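Local coordinates for cell cycle serine/threonine-protein kinase CDC5/MSD2 (Saccharomyces cerevisiae, PDB 6MF4), which phosphorylates proteins on serine and threonine as a kinase required for the cell cycle and involved in mitotic exit, and is represented here by its polo-box domain, at residues E137-I142 / R162-H167; V130-D135 / E169-F174; W102-N107 / R201-Y206. All blocks are in the same frame, centred on the assembly; numbering follows the deposited sequence.

Contact 1. Residues E137-I142 / R162-H167; sequences EEFWYI and RELSRH. With ZN (zinc ion), chain C.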
loop_
_atom_site.group_PDB
_atom_site.type_symbol
_atom_site.label_atom_id
_atom_site.label_comp_id
_atom_site.label_asym_id
_atom_site.label_seq_id
_atom_site.Cartn_x
_atom_site.Cartn_y
_atom_site.Cartn_z
ATOM N N GLU A 137 4.545 -21.774 -3.878
ATOM C CA GLU A 137 5.239 -22.383 -5.017
ATOM C C GLU A 137 5.796 -21.348 -5.995
ATOM O O GLU A 137 6.807 -21.603 -6.651
ATOM C CB GLU A 137 4.302 -23.348 -5.765
ATOM C CG GLU A 137 4.788 -23.808 -7.158
ATOM C CD GLU A 137 6.173 -24.454 -7.164
ATOM O OE1 GLU A 137 6.654 -24.801 -8.265
ATOM O OE2 GLU A 137 6.786 -24.620 -6.087
ATOM N N GLU A 138 5.147 -20.191 -6.097
ATOM C CA GLU A 138 5.594 -19.153 -7.026
ATOM C C GLU A 138 6.063 -17.903 -6.292
ATOM O O GLU A 138 5.567 -17.587 -5.208
ATOM C CB GLU A 138 4.471 -18.776 -7.996
ATOM C CG GLU A 138 3.892 -19.949 -8.773
ATOM C CD GLU A 138 3.276 -19.525 -10.092
ATOM O OE1 GLU A 138 2.688 -18.425 -10.152
ATOM O OE2 GLU A 138 3.383 -20.291 -11.073
ATOM N N PHE A 139 7.017 -17.190 -6.885
ATOM C CA PHE A 139 7.392 -15.878 -6.371
ATOM C C PHE A 139 7.834 -14.956 -7.498
ATOM O O PHE A 139 8.221 -15.406 -8.579
ATOM C CB PHE A 139 8.492 -15.995 -5.297
ATOM C CG PHE A 139 9.853 -16.366 -5.827
ATOM C CD1 PHE A 139 10.225 -17.695 -5.956
ATOM C CD2 PHE A 139 10.776 -15.385 -6.155
ATOM C CE1 PHE A 139 11.488 -18.039 -6.419
ATOM C CE2 PHE A 139 12.037 -15.722 -6.621
ATOM C CZ PHE A 139 12.389 -17.053 -6.762
ATOM N N TRP A 140 7.728 -13.657 -7.228
ATOM C CA TRP A 140 8.270 -12.612 -8.084
ATOM C C TRP A 140 9.548 -12.052 -7.487
ATOM O O TRP A 140 9.602 -11.789 -6.289
ATOM C CB TRP A 140 7.286 -11.452 -8.250
ATOM C CG TRP A 140 6.015 -11.767 -8.943
ATOM C CD1 TRP A 140 4.802 -12.003 -8.364
ATOM C CD2 TRP A 140 5.811 -11.856 -10.355
ATOM N NE1 TRP A 140 3.855 -12.235 -9.329
ATOM C CE2 TRP A 140 4.448 -12.154 -10.561
ATOM C CE3 TRP A 140 6.645 -11.711 -11.468
ATOM C CZ2 TRP A 140 3.902 -12.313 -11.833
ATOM C CZ3 TRP A 140 6.099 -11.866 -12.734
ATOM C CH2 TRP A 140 4.740 -12.163 -12.904
ATOM N N TYR A 141 10.566 -11.868 -8.322
ATOM C CA TYR A 141 11.724 -11.060 -7.954
ATOM C C TYR A 141 11.589 -9.702 -8.627
ATOM O O TYR A 141 11.540 -9.610 -9.853
ATOM C CB TYR A 141 13.033 -11.732 -8.359
ATOM C CG TYR A 141 14.247 -10.878 -8.058
ATOM C CD1 TYR A 141 14.563 -10.524 -6.756
ATOM C CD2 TYR A 141 15.073 -10.425 -9.077
ATOM C CE1 TYR A 141 15.669 -9.740 -6.475
ATOM C CE2 TYR A 141 16.182 -9.645 -8.807
ATOM C CZ TYR A 141 16.474 -9.306 -7.505
ATOM O OH TYR A 141 17.574 -8.529 -7.227
ATOM N N ILE A 142 11.509 -8.655 -7.812
ATOM C CA ILE A 142 11.246 -7.308 -8.299
ATOM C C ILE A 142 12.472 -6.426 -8.102
ATOM O O ILE A 142 12.971 -6.277 -6.988
ATOM C CB ILE A 142 10.042 -6.683 -7.584
ATOM C CG1 ILE A 142 8.811 -7.575 -7.759
ATOM C CG2 ILE A 142 9.753 -5.300 -8.140
ATOM C CD1 ILE A 142 7.736 -7.341 -6.745
ATOM N N ARG A 162 20.014 -19.862 -8.413
ATOM C CA ARG A 162 21.102 -19.787 -7.446
ATOM C C ARG A 162 21.411 -18.369 -6.967
ATOM O O ARG A 162 21.757 -18.169 -5.800
ATOM C CB ARG A 162 22.365 -20.418 -8.048
ATOM C CG ARG A 162 22.662 -19.997 -9.479
ATOM C CD ARG A 162 23.474 -21.047 -10.225
ATOM N NE ARG A 162 24.120 -20.461 -11.398
ATOM C CZ ARG A 162 24.955 -21.105 -12.207
ATOM N NH1 ARG A 162 25.482 -20.469 -13.241
ATOM N NH2 ARG A 162 25.266 -22.375 -11.982
ATOM N N GLU A 163 21.285 -17.379 -7.845
ATOM C CA GLU A 163 21.629 -16.014 -7.460
ATOM C C GLU A 163 20.561 -15.376 -6.566
ATOM O O GLU A 163 20.754 -14.267 -6.069
ATOM C CB GLU A 163 21.876 -15.135 -8.698
ATOM C CG GLU A 163 20.655 -14.827 -9.554
ATOM C CD GLU A 163 20.384 -15.877 -10.618
ATOM O OE1 GLU A 163 20.937 -16.997 -10.528
ATOM O OE2 GLU A 163 19.616 -15.573 -11.557
ATOM N N LEU A 164 19.452 -16.084 -6.345
ATOM C CA LEU A 164 18.419 -15.626 -5.415
ATOM C C LEU A 164 18.290 -16.557 -4.211
ATOM O O LEU A 164 17.359 -16.432 -3.417
ATOM C CB LEU A 164 17.064 -15.508 -6.125
ATOM C CG LEU A 164 16.959 -14.447 -7.223
ATOM C CD1 LEU A 164 15.573 -14.465 -7.867
ATOM C CD2 LEU A 164 17.271 -13.047 -6.693
ATOM N N SER A 165 19.228 -17.487 -4.069
ATOM C CA SER A 165 19.149 -18.468 -2.997
ATOM C C SER A 165 19.131 -17.815 -1.614
ATOM O O SER A 165 18.303 -18.174 -0.776
ATOM C CB SER A 165 20.309 -19.461 -3.086
ATOM O OG SER A 165 20.196 -20.439 -2.066
ATOM N N ARG A 166 20.016 -16.853 -1.367
ATOM C CA ARG A 166 20.073 -16.262 -0.036
ATOM C C ARG A 166 18.824 -15.413 0.219
ATOM O O ARG A 166 18.352 -15.324 1.355
ATOM C CB ARG A 166 21.354 -15.437 0.162
ATOM C CG ARG A 166 21.526 -14.240 -0.740
ATOM C CD ARG A 166 22.654 -13.335 -0.228
ATOM N NE ARG A 166 23.947 -14.019 -0.109
ATOM C CZ ARG A 166 24.892 -14.028 -1.048
ATOM N NH1 ARG A 166 24.708 -13.399 -2.201
ATOM N NH2 ARG A 166 26.034 -14.669 -0.834
ATOM N N HIS A 167 18.277 -14.813 -0.834
ATOM C CA HIS A 167 17.046 -14.036 -0.708
ATOM C C HIS A 167 15.916 -14.931 -0.207
ATOM O O HIS A 167 15.132 -14.535 0.653
ATOM C CB HIS A 167 16.637 -13.403 -2.044
ATOM C CG HIS A 167 17.709 -12.578 -2.685
ATOM N ND1 HIS A 167 18.884 -13.120 -3.157
ATOM C CD2 HIS A 167 17.774 -11.251 -2.946
ATOM C CE1 HIS A 167 19.632 -12.162 -3.676
ATOM N NE2 HIS A 167 18.981 -11.018 -3.562
HETATM ZN ZN ZN C . 2.562 -17.729 -11.998
HETATM O O HOH W 1 18.891 -8.289 -4.636
#

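Contact 2. Residues V130-D135 / E169-F174; sequences VLRLAD and EVVDFF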
loop_
_atom_site.group_PDB
_atom_site.type_symbol
_atom_site.label_atom_id
_atom_site.label_comp_id
_atom_site.label_asym_id
_atom_site.label_seq_id
_atom_site.Cartn_x
_atom_site.Cartn_y
_atom_site.Cartn_z
ATOM N N VAL A 130 11.317 -9.628 -3.000
ATOM C CA VAL A 130 10.758 -10.927 -3.350
ATOM C C VAL A 130 9.341 -10.964 -2.806
ATOM O O VAL A 130 9.116 -10.742 -1.613
ATOM C CB VAL A 130 11.572 -12.111 -2.789
ATOM C CG1 VAL A 130 10.807 -13.426 -2.959
ATOM C CG2 VAL A 130 12.913 -12.208 -3.481
ATOM N N LEU A 131 8.391 -11.210 -3.701
ATOM C CA LEU A 131 7.000 -11.384 -3.331
ATOM C C LEU A 131 6.653 -12.865 -3.451
ATOM O O LEU A 131 6.524 -13.394 -4.549
ATOM C CB LEU A 131 6.086 -10.529 -4.212
ATOM C CG LEU A 131 4.603 -10.542 -3.832
ATOM C CD1 LEU A 131 4.377 -9.841 -2.498
ATOM C CD2 LEU A 131 3.759 -9.907 -4.927
ATOM N N ARG A 132 6.529 -13.518 -2.302
ATOM C CA ARG A 132 6.204 -14.937 -2.215
ATOM C C ARG A 132 4.690 -15.133 -2.228
ATOM O O ARG A 132 3.998 -14.696 -1.309
ATOM C CB ARG A 132 6.819 -15.513 -0.936
ATOM C CG ARG A 132 6.548 -16.978 -0.631
ATOM C CD ARG A 132 6.730 -17.191 0.864
ATOM N NE ARG A 132 6.731 -18.593 1.280
ATOM C CZ ARG A 132 5.659 -19.264 1.694
ATOM N NH1 ARG A 132 4.459 -18.686 1.728
ATOM N NH2 ARG A 132 5.784 -20.532 2.059
ATOM N N LEU A 133 4.169 -15.793 -3.259
ATOM C CA LEU A 133 2.729 -16.004 -3.345
ATOM C C LEU A 133 2.263 -16.966 -2.264
ATOM O O LEU A 133 3.025 -17.799 -1.774
ATOM C CB LEU A 133 2.321 -16.524 -4.725
ATOM C CG LEU A 133 2.101 -15.433 -5.776
ATOM C CD1 LEU A 133 3.425 -14.893 -6.263
ATOM C CD2 LEU A 133 1.273 -15.946 -6.940
ATOM N N ALA A 134 0.997 -16.829 -1.891
ATOM C CA ALA A 134 0.417 -17.615 -0.817
ATOM C C ALA A 134 0.427 -19.110 -1.130
ATOM O O ALA A 134 0.315 -19.935 -0.226
ATOM C CB ALA A 134 -1.001 -17.145 -0.548
ATOM N N ASP A 135 0.561 -19.459 -2.404
ATOM C CA ASP A 135 0.536 -20.866 -2.796
ATOM C C ASP A 135 1.820 -21.594 -2.391
ATOM O O ASP A 135 1.900 -22.819 -2.477
ATOM C CB ASP A 135 0.295 -21.004 -4.305
ATOM C CG ASP A 135 1.317 -20.257 -5.150
ATOM O OD1 ASP A 135 2.468 -20.064 -4.709
ATOM O OD2 ASP A 135 0.969 -19.889 -6.291
ATOM N N GLU A 169 16.134 -17.693 1.493
ATOM C CA GLU A 169 16.360 -18.096 2.881
ATOM C C GLU A 169 15.794 -17.042 3.834
ATOM O O GLU A 169 15.210 -17.374 4.866
ATOM C CB GLU A 169 17.851 -18.306 3.160
ATOM C CG GLU A 169 18.465 -19.479 2.415
ATOM C CD GLU A 169 17.794 -20.802 2.746
ATOM O OE1 GLU A 169 17.690 -21.141 3.943
ATOM O OE2 GLU A 169 17.362 -21.499 1.804
ATOM N N VAL A 170 15.978 -15.773 3.488
ATOM C CA VAL A 170 15.405 -14.684 4.268
ATOM C C VAL A 170 13.883 -14.726 4.160
ATOM O O VAL A 170 13.176 -14.538 5.150
ATOM C CB VAL A 170 15.932 -13.311 3.799
ATOM C CG1 VAL A 170 15.171 -12.160 4.467
ATOM C CG2 VAL A 170 17.413 -13.195 4.095
ATOM N N VAL A 171 13.378 -14.971 2.955
ATOM C CA VAL A 171 11.935 -15.060 2.749
ATOM C C VAL A 171 11.352 -16.195 3.592
ATOM O O VAL A 171 10.269 -16.062 4.166
ATOM C CB VAL A 171 11.592 -15.270 1.257
ATOM C CG1 VAL A 171 10.132 -15.689 1.077
ATOM C CG2 VAL A 171 11.861 -13.998 0.472
ATOM N N ASP A 172 12.086 -17.302 3.678
ATOM C CA ASP A 172 11.667 -18.448 4.481
ATOM C C ASP A 172 11.568 -18.073 5.956
ATOM O O ASP A 172 10.628 -18.477 6.645
ATOM C CB ASP A 172 12.640 -19.618 4.285
ATOM C CG ASP A 172 12.304 -20.811 5.159
ATOM O OD1 ASP A 172 11.244 -21.430 4.920
ATOM O OD2 ASP A 172 13.104 -21.138 6.068
ATOM N N PHE A 173 12.533 -17.293 6.438
ATOM C CA PHE A 173 12.496 -16.808 7.811
ATOM C C PHE A 173 11.201 -16.040 8.076
ATOM O O PHE A 173 10.529 -16.260 9.083
ATOM C CB PHE A 173 13.702 -15.911 8.113
ATOM C CG PHE A 173 13.597 -15.181 9.425
ATOM C CD1 PHE A 173 14.032 -15.772 10.598
ATOM C CD2 PHE A 173 13.048 -13.908 9.485
ATOM C CE1 PHE A 173 13.927 -15.108 11.802
ATOM C CE2 PHE A 173 12.935 -13.242 10.689
ATOM C CZ PHE A 173 13.374 -13.841 11.849
ATOM N N PHE A 174 10.846 -15.138 7.169
ATOM C CA PHE A 174 9.673 -14.304 7.387
ATOM C C PHE A 174 8.376 -15.079 7.154
ATOM O O PHE A 174 7.367 -14.787 7.787
ATOM C CB PHE A 174 9.738 -13.056 6.508
ATOM C CG PHE A 174 10.677 -12.010 7.043
ATOM C CD1 PHE A 174 10.392 -11.360 8.232
ATOM C CD2 PHE A 174 11.853 -11.698 6.381
ATOM C CE1 PHE A 174 11.249 -10.409 8.743
ATOM C CE2 PHE A 174 12.716 -10.744 6.889
ATOM C CZ PHE A 174 12.411 -10.098 8.072
#

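Contact 3. Residues W102-N107 / R201-Y206; sequences WVDYSN and RRYTRY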
loop_
_atom_site.group_PDB
_atom_site.type_symbol
_atom_site.label_atom_id
_atom_site.label_comp_id
_atom_site.label_asym_id
_atom_site.label_seq_id
_atom_site.Cartn_x
_atom_site.Cartn_y
_atom_site.Cartn_z
ATOM N N TRP A 102 3.054 -6.656 9.290
ATOM C CA TRP A 102 4.355 -6.132 8.880
ATOM C C TRP A 102 5.326 -6.134 10.048
ATOM O O TRP A 102 4.920 -6.136 11.209
ATOM C CB TRP A 102 4.213 -4.720 8.293
ATOM C CG TRP A 102 3.748 -3.689 9.266
ATOM C CD1 TRP A 102 2.458 -3.420 9.628
ATOM C CD2 TRP A 102 4.571 -2.777 10.002
ATOM N NE1 TRP A 102 2.429 -2.402 10.547
ATOM C CE2 TRP A 102 3.713 -1.987 10.793
ATOM C CE3 TRP A 102 5.949 -2.552 10.068
ATOM C CZ2 TRP A 102 4.188 -0.991 11.641
ATOM C CZ3 TRP A 102 6.419 -1.561 10.906
ATOM C CH2 TRP A 102 5.540 -0.793 11.683
ATOM N N VAL A 103 6.614 -6.152 9.734
ATOM C CA VAL A 103 7.635 -6.173 10.765
ATOM C C VAL A 103 8.899 -5.498 10.246
ATOM O O VAL A 103 9.295 -5.686 9.093
ATOM C CB VAL A 103 7.925 -7.618 11.232
ATOM C CG1 VAL A 103 8.556 -8.445 10.117
ATOM C CG2 VAL A 103 8.802 -7.615 12.476
ATOM N N ASP A 104 9.510 -4.695 11.113
ATOM C CA ASP A 104 10.620 -3.827 10.741
ATOM C C ASP A 104 11.812 -4.082 11.661
ATOM O O ASP A 104 12.102 -3.298 12.565
ATOM C CB ASP A 104 10.176 -2.360 10.804
ATOM C CG ASP A 104 11.169 -1.413 10.164
ATOM O OD1 ASP A 104 12.064 -1.875 9.424
ATOM O OD2 ASP A 104 11.040 -0.193 10.393
ATOM N N TYR A 105 12.476 -5.210 11.429
ATOM C CA TYR A 105 13.683 -5.575 12.150
ATOM C C TYR A 105 14.907 -4.968 11.477
ATOM O O TYR A 105 14.881 -4.663 10.281
ATOM C CB TYR A 105 13.839 -7.092 12.210
ATOM C CG TYR A 105 12.808 -7.835 13.037
ATOM C CD1 TYR A 105 12.375 -7.351 14.268
ATOM C CD2 TYR A 105 12.293 -9.045 12.595
ATOM C CE1 TYR A 105 11.446 -8.054 15.025
ATOM C CE2 TYR A 105 11.365 -9.749 13.341
ATOM C CZ TYR A 105 10.946 -9.253 14.553
ATOM O OH TYR A 105 10.024 -9.967 15.289
ATOM N N SER A 106 15.979 -4.818 12.249
ATOM C CA SER A 106 17.234 -4.266 11.748
ATOM C C SER A 106 18.240 -5.341 11.362
ATOM O O SER A 106 19.212 -5.056 10.659
ATOM C CB SER A 106 17.872 -3.366 12.805
ATOM O OG SER A 106 18.213 -4.132 13.952
ATOM N N ASN A 107 18.015 -6.566 11.829
ATOM C CA ASN A 107 19.050 -7.597 11.782
ATOM C C ASN A 107 18.694 -8.838 10.974
ATOM O O ASN A 107 19.304 -9.888 11.162
ATOM C CB ASN A 107 19.407 -8.026 13.207
ATOM C CG ASN A 107 18.251 -8.704 13.923
ATOM O OD1 ASN A 107 17.086 -8.377 13.701
ATOM N ND2 ASN A 107 18.574 -9.664 14.786
ATOM N N ARG A 201 5.668 -0.678 -2.571
ATOM C CA ARG A 201 6.690 0.151 -3.202
ATOM C C ARG A 201 7.453 0.986 -2.184
ATOM O O ARG A 201 8.670 1.143 -2.282
ATOM C CB ARG A 201 6.070 1.085 -4.230
ATOM C CG ARG A 201 5.509 0.412 -5.458
ATOM C CD ARG A 201 4.681 1.425 -6.234
ATOM N NE ARG A 201 4.576 1.084 -7.640
ATOM C CZ ARG A 201 3.839 1.752 -8.518
ATOM N NH1 ARG A 201 3.120 2.802 -8.139
ATOM N NH2 ARG A 201 3.813 1.355 -9.780
ATOM N N ARG A 202 6.728 1.547 -1.225
ATOM C CA ARG A 202 7.340 2.414 -0.228
ATOM C C ARG A 202 6.524 2.392 1.051
ATOM O O ARG A 202 5.294 2.361 1.013
ATOM C CB ARG A 202 7.464 3.847 -0.759
ATOM C CG ARG A 202 8.139 4.821 0.209
ATOM C CD ARG A 202 8.577 6.106 -0.483
ATOM N NE ARG A 202 7.454 6.859 -1.031
ATOM C CZ ARG A 202 7.576 7.890 -1.860
ATOM N NH1 ARG A 202 8.777 8.291 -2.260
ATOM N NH2 ARG A 202 6.491 8.510 -2.311
ATOM N N TYR A 203 7.223 2.370 2.180
ATOM C CA TYR A 203 6.587 2.569 3.474
ATOM C C TYR A 203 7.253 3.743 4.170
ATOM O O TYR A 203 8.427 4.026 3.935
ATOM C CB TYR A 203 6.675 1.319 4.344
ATOM C CG TYR A 203 8.074 1.011 4.819
ATOM C CD1 TYR A 203 8.579 1.586 5.980
ATOM C CD2 TYR A 203 8.891 0.148 4.107
ATOM C CE1 TYR A 203 9.858 1.311 6.413
ATOM C CE2 TYR A 203 10.172 -0.139 4.537
ATOM C CZ TYR A 203 10.649 0.447 5.691
ATOM O OH TYR A 203 11.926 0.169 6.122
ATOM N N THR A 204 6.492 4.427 5.014
ATOM C CA THR A 204 7.031 5.504 5.829
ATOM C C THR A 204 6.430 5.429 7.214
ATOM O O THR A 204 5.210 5.361 7.369
ATOM C CB THR A 204 6.746 6.886 5.231
ATOM O OG1 THR A 204 7.160 6.913 3.861
ATOM C CG2 THR A 204 7.488 7.972 6.019
ATOM N N ARG A 205 7.300 5.439 8.215
ATOM C CA ARG A 205 6.879 5.434 9.603
ATOM C C ARG A 205 6.882 6.828 10.199
ATOM O O ARG A 205 7.906 7.508 10.200
ATOM C CB ARG A 205 7.789 4.534 10.425
ATOM C CG ARG A 205 7.499 3.069 10.237
ATOM C CD ARG A 205 7.388 2.353 11.569
ATOM N NE ARG A 205 8.584 1.571 11.827
ATOM C CZ ARG A 205 8.870 0.990 12.984
ATOM N NH1 ARG A 205 8.048 1.111 14.023
ATOM N NH2 ARG A 205 9.988 0.293 13.096
ATOM N N TYR A 206 5.719 7.239 10.690
ATOM C CA TYR A 206 5.570 8.472 11.450
ATOM C C TYR A 206 5.101 8.102 12.847
ATOM O O TYR A 206 4.616 6.993 13.067
ATOM C CB TYR A 206 4.558 9.420 10.798
ATOM C CG TYR A 206 4.832 9.801 9.358
ATOM C CD1 TYR A 206 5.758 10.785 9.045
ATOM C CD2 TYR A 206 4.134 9.201 8.314
ATOM C CE1 TYR A 206 5.998 11.149 7.735
ATOM C CE2 TYR A 206 4.367 9.558 7.003
ATOM C CZ TYR A 206 5.301 10.532 6.718
ATOM O OH TYR A 206 5.535 10.898 5.411
HETATM O O HOH W 2 10.684 -1.609 14.546
HETATM O O HOH W 3 12.042 1.519 8.914
#

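Contact 1. Residues E137-I142 / R162-H167
L164 sets one methyl over the ring of Y141 and the other at the edge of F139. Its CD2 stands 3.7 Å from the centroid of the Y141 ring and 12° off the ring normal, a CH-pi contact over the middle of the face. The second branch, CD1, reaches CE2 of F139 at 4.0 Å, in the plane of that ring and at its edge. With CG anti to the backbone N (chi1 177°), the Y141 ring lays one face under L164 CD2. H167, one helical turn past L164, offers its imidazole face to the edge of the Y141 ring. This is an offset edge-to-face pair, with centroids 5.9 Å apart and planes at 79°. L164 CD2 also lies over the H167 ring, so the one methyl serves two aromatic faces. A water links the outer ends of the two rings, 2.9 Å from both Y141 OH and H167 NE2.

The contact sets strand 138-145 of polo box 1 against the start of helix 165-178, with L164 at the N-cap position. E138 turns elsewhere: its OE1 binds the zinc ion at 2.0 Å, together with H154 and H194. The strand thus has an apolar and aromatic join to the helix at F139 and Y141, while E138 supplies a metal ligand. The polar ends of Y141 and H167 are coupled through water rather than directly.

Contact 2. Residues V130-D135 / E169-F174
The sheet-helix interface of polo box 1 is where V171 meets V130 and R132. Its two methyls divide the work. CG2 goes to V130, 3.6 Å from V130 CG1. CG1 lies against the aliphatic part of R132, 3.7 Å from R132 CD and 3.9 Å from R132 CB. The two branches thus straddle two residues of one strand, one apolar and one charged. V130 turns CG1 anti to its own N (chi1 169°), which brings that methyl to the helix.

A polo box pairs a six-stranded antiparallel sheet with a helix laid across it, and here strand 129-132 packs against helix 165-178. V130 and R132 both point toward the helix, whereas L131 between them points away. V171 also packs on V122 of the neighbouring strand, and V130 is flanked by F139 and Y141 on its other neighbour.

R132 runs extended from CG to NE along the rim of this apolar patch. V171 CG1 lies near the guanidinium plane, at its edge. The opposite charge of D172 is not in contact: R132 NH2 and D172 OD1 are 6.2 Å apart. D172 forms a salt bridge with K176 through OD2.

Contact 3. Residues W102-N107 / R201-Y206
R205 reaches across from polo box 2 to D104 and W102 of polo box 1. Its chain is bent at chi2 and chi3, which turns the guanidinium edge toward D104. D104 comes from the opposite direction, and CG anti to its backbone N (chi1 -168°) carries the carboxylate out to R205. R205 NH2 donates to D104 OD2 at 2.9 Å with an N-H...O angle of 154°. D104 OD2 lies near the guanidinium plane; the donor meets it on the anti side of the carboxylate, tilted out of the carboxylate plane. R205 NE adds a weak bond to the same OD2. Both bonds belong to one salt bridge and use a single oxygen.

W102 meets one face of the guanidinium with the rim of its six-membered ring. The planes are 73° apart, so this is not a parallel stack. W102 CH2 lies 3.7 Å from R205 CD, and R205 CZ is near the indole plane, at its edge.

Y203 joins less directly. A water lies 3.1 Å from Y203 OH; its approach to D104 OD2 is unusually short and so doubtful. A second water donates to D104 O at 3.0 Å. A leucine in place of R205 would probably leave the D104 carboxylate without its charged mate and the W102 rim without the guanidinium against it.

V210 touches both W102 and R205, while F212 meets W102 edge-to-face. The contact joins strand 99-103 to strand 200-205, which belong to different sheets. Charge pairing carries much of this link between the two polo boxes, and an aromatic rim borders it.

Overall arrangement
Contacts 1 and 2 lie inside polo box 1 and share helix 165-178, which meets neighbouring strands 138-145 and 129-132. Their centres are about 8 Å apart, and they touch through F139 and V130 and through probable backbone hydrogen bonds between the two strands. Contact 2 is buried and almost wholly aliphatic. Contact 1 is partly buried, more aromatic, and has a water at its polar rim. Contact 3 is also partly buried but joins the two polo boxes, relying on a salt bridge with waters beside it. F174 of the helix packs on V103 and Y105, linking contact 2 to contact 3. Contacts 1 and 3 do not touch. Only contact 1 includes a zinc ligand.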